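Local coordinates for protein polymerase X (Deinococcus radiodurans, PDB 2W9M) that probably extends DNA strands with deoxyribonucleoside triphosphates as a family X repair polymerase, and carries a zinc-binding PHP domain, at residues R125-E129 / S130-A134. Sequence-based numbering, arbitrary orientation.
Sequences REAAE and SGELA
Leu133 folds back against the last turn of helix 121-130. Leu133 N donates to Ala127 O at 2.9 Å, nearly straight (164°), from above the carbonyl plane. Alongside, Ala127 CB meets Leu133 CB at 4.0 Å. The CD1 branch of Leu133 touches Ala128 CB, also at 4.0 Å. Ser130 still makes the regular helical bond, N to Glu126 O at 3.0 Å. With chi1 at 72°, its OG lies between its own N and carbonyl carbon. This brings OG to Glu126 O, a weak bond at 3.4 Å. The same OG weakly accepts Glu132 N. A water takes the N-H of Ala134, lying 2.7 Å from Ala134 N, and gives a weak bond to Ala128 O. Gly131 leaves the helix with a positive phi of 89°, a backbone shape that glycine takes readily. Further out, Glu132 pairs with Arg123 in a salt bridge, and Glu129 OE2 is hydrogen-bonded to Tyr228 OH. Leu133 touches Ala144 and Ala128 touches Leu148, both on helix 141-157. This is a glycine-terminated helix C-cap, within a helix-hairpin-helix domain of the polymerase X region.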
ATOM      1  N   ARG A 125      13.049  -7.271   5.937  1.00 33.14           N
ATOM      2  CA  ARG A 125      13.268  -7.724   7.306  1.00 27.54           C
ATOM      3  C   ARG A 125      12.959  -9.209   7.454  1.00 32.60           C
ATOM      4  O   ARG A 125      13.642  -9.926   8.185  1.00 47.94           O
ATOM      5  CB  ARG A 125      12.425  -6.923   8.288  1.00 35.40           C
ATOM      6  CG  ARG A 125      12.479  -7.477   9.692  1.00 28.25           C
ATOM      7  CD  ARG A 125      11.272  -7.067  10.498  1.00 36.28           C
ATOM      8  NE  ARG A 125      10.775  -8.203  11.261  1.00 44.70           N
ATOM      9  CZ  ARG A 125       9.732  -8.937  10.895  1.00 51.66           C
ATOM     10  NH1 ARG A 125       9.068  -8.637   9.790  1.00 51.92           N
ATOM     11  NH2 ARG A 125       9.344  -9.962  11.636  1.00 54.96           N
ATOM     12  N   GLU A 126      11.929  -9.668   6.757  1.00 26.95           N
ATOM     13  CA  GLU A 126      11.586 -11.083   6.769  1.00 32.59           C
ATOM     14  C   GLU A 126      12.640 -11.907   6.035  1.00 37.93           C
ATOM     15  O   GLU A 126      12.992 -13.007   6.465  1.00 37.10           O
ATOM     16  CB  GLU A 126      10.211 -11.305   6.140  1.00 30.45           C
ATOM     17  CG  GLU A 126       9.074 -10.696   6.940  1.00 48.93           C
ATOM     18  CD  GLU A 126       7.793 -10.573   6.138  1.00 63.98           C
ATOM     19  OE1 GLU A 126       7.863 -10.605   4.889  1.00 64.90           O
ATOM     20  OE2 GLU A 126       6.715 -10.442   6.756  1.00 50.86           O
ATOM     21  N   ALA A 127      13.141 -11.372   4.926  1.00 33.55           N
ATOM     22  CA  ALA A 127      14.161 -12.065   4.145  1.00 34.76           C
ATOM     23  C   ALA A 127      15.419 -12.269   4.974  1.00 32.80           C
ATOM     24  O   ALA A 127      16.068 -13.308   4.880  1.00 36.20           O
ATOM     25  CB  ALA A 127      14.481 -11.298   2.880  1.00 30.41           C
ATOM     26  N   ALA A 128      15.753 -11.276   5.791  1.00 32.67           N
ATOM     27  CA  ALA A 128      16.897 -11.379   6.686  1.00 35.84           C
ATOM     28  C   ALA A 128      16.632 -12.461   7.730  1.00 37.05           C
ATOM     29  O   ALA A 128      17.490 -13.294   8.017  1.00 50.45           O
ATOM     30  CB  ALA A 128      17.174 -10.035   7.360  1.00 26.20           C
ATOM     31  N   GLU A 129      15.426 -12.434   8.284  1.00 46.09           N
ATOM     32  CA  GLU A 129      14.993 -13.374   9.309  1.00 38.91           C
ATOM     33  C   GLU A 129      15.141 -14.827   8.854  1.00 44.32           C
ATOM     34  O   GLU A 129      15.597 -15.682   9.609  1.00 44.15           O
ATOM     35  CB  GLU A 129      13.524 -13.110   9.627  1.00 45.74           C
ATOM     36  CG  GLU A 129      13.097 -13.414  11.042  1.00 55.36           C
ATOM     37  CD  GLU A 129      13.105 -12.178  11.910  1.00 58.67           C
ATOM     38  OE1 GLU A 129      14.078 -11.401  11.822  1.00 62.02           O
ATOM     39  OE2 GLU A 129      12.137 -11.983  12.675  1.00 63.03           O
ATOM     40  N   SER A 130      14.754 -15.098   7.611  1.00 34.45           N
ATOM     41  CA  SER A 130      14.581 -16.470   7.141  1.00 36.60           C
ATOM     42  C   SER A 130      15.802 -17.075   6.457  1.00 46.78           C
ATOM     43  O   SER A 130      15.796 -18.253   6.101  1.00 47.72           O
ATOM     44  CB  SER A 130      13.390 -16.547   6.186  1.00 34.49           C
ATOM     45  OG  SER A 130      13.696 -15.945   4.941  1.00 37.62           O
ATOM     46  N   GLY A 131      16.842 -16.271   6.265  1.00 46.55           N
ATOM     47  CA  GLY A 131      18.029 -16.725   5.567  1.00 28.41           C
ATOM     48  C   GLY A 131      17.932 -16.497   4.069  1.00 42.20           C
ATOM     49  O   GLY A 131      18.902 -16.678   3.335  1.00 38.25           O
ATOM     50  N   GLU A 132      16.750 -16.098   3.610  1.00 44.95           N
ATOM     51  CA  GLU A 132      16.528 -15.851   2.188  1.00 41.93           C
ATOM     52  C   GLU A 132      17.468 -14.772   1.651  1.00 39.34           C
ATOM     53  O   GLU A 132      17.995 -14.883   0.541  1.00 38.08           O
ATOM     54  CB  GLU A 132      15.072 -15.454   1.947  1.00 44.66           C
ATOM     55  CG  GLU A 132      14.749 -15.095   0.509  1.00 52.35           C
ATOM     56  CD  GLU A 132      13.294 -14.688   0.320  1.00 76.93           C
ATOM     57  OE1 GLU A 132      12.923 -14.316  -0.816  1.00 75.28           O
ATOM     58  OE2 GLU A 132      12.521 -14.740   1.304  1.00 64.54           O
ATOM     59  N   LEU A 133      17.678 -13.732   2.453  1.00 39.26           N
ATOM     60  CA  LEU A 133      18.531 -12.614   2.071  1.00 31.36           C
ATOM     61  C   LEU A 133      19.963 -13.086   1.879  1.00 37.04           C
ATOM     62  O   LEU A 133      20.579 -12.820   0.846  1.00 42.43           O
ATOM     63  CB  LEU A 133      18.492 -11.528   3.144  1.00 25.38           C
ATOM     64  CG  LEU A 133      18.603 -10.075   2.685  1.00 25.12           C
ATOM     65  CD1 LEU A 133      19.011  -9.200   3.855  1.00 29.83           C
ATOM     66  CD2 LEU A 133      19.590  -9.929   1.546  1.00 37.18           C
ATOM     67  N   ALA A 134      20.487 -13.787   2.880  1.00 38.13           N
ATOM     68  CA  ALA A 134      21.859 -14.284   2.831  1.00 41.16           C
ATOM     69  C   ALA A 134      22.075 -15.193   1.622  1.00 44.18           C
ATOM     70  O   ALA A 134      23.170 -15.248   1.067  1.00 35.50           O
ATOM     71  CB  ALA A 134      22.203 -15.020   4.119  1.00 24.04           C
TER
HETATM   72  O   HOH W   1      19.375 -14.027   5.368  1.00 30.83           O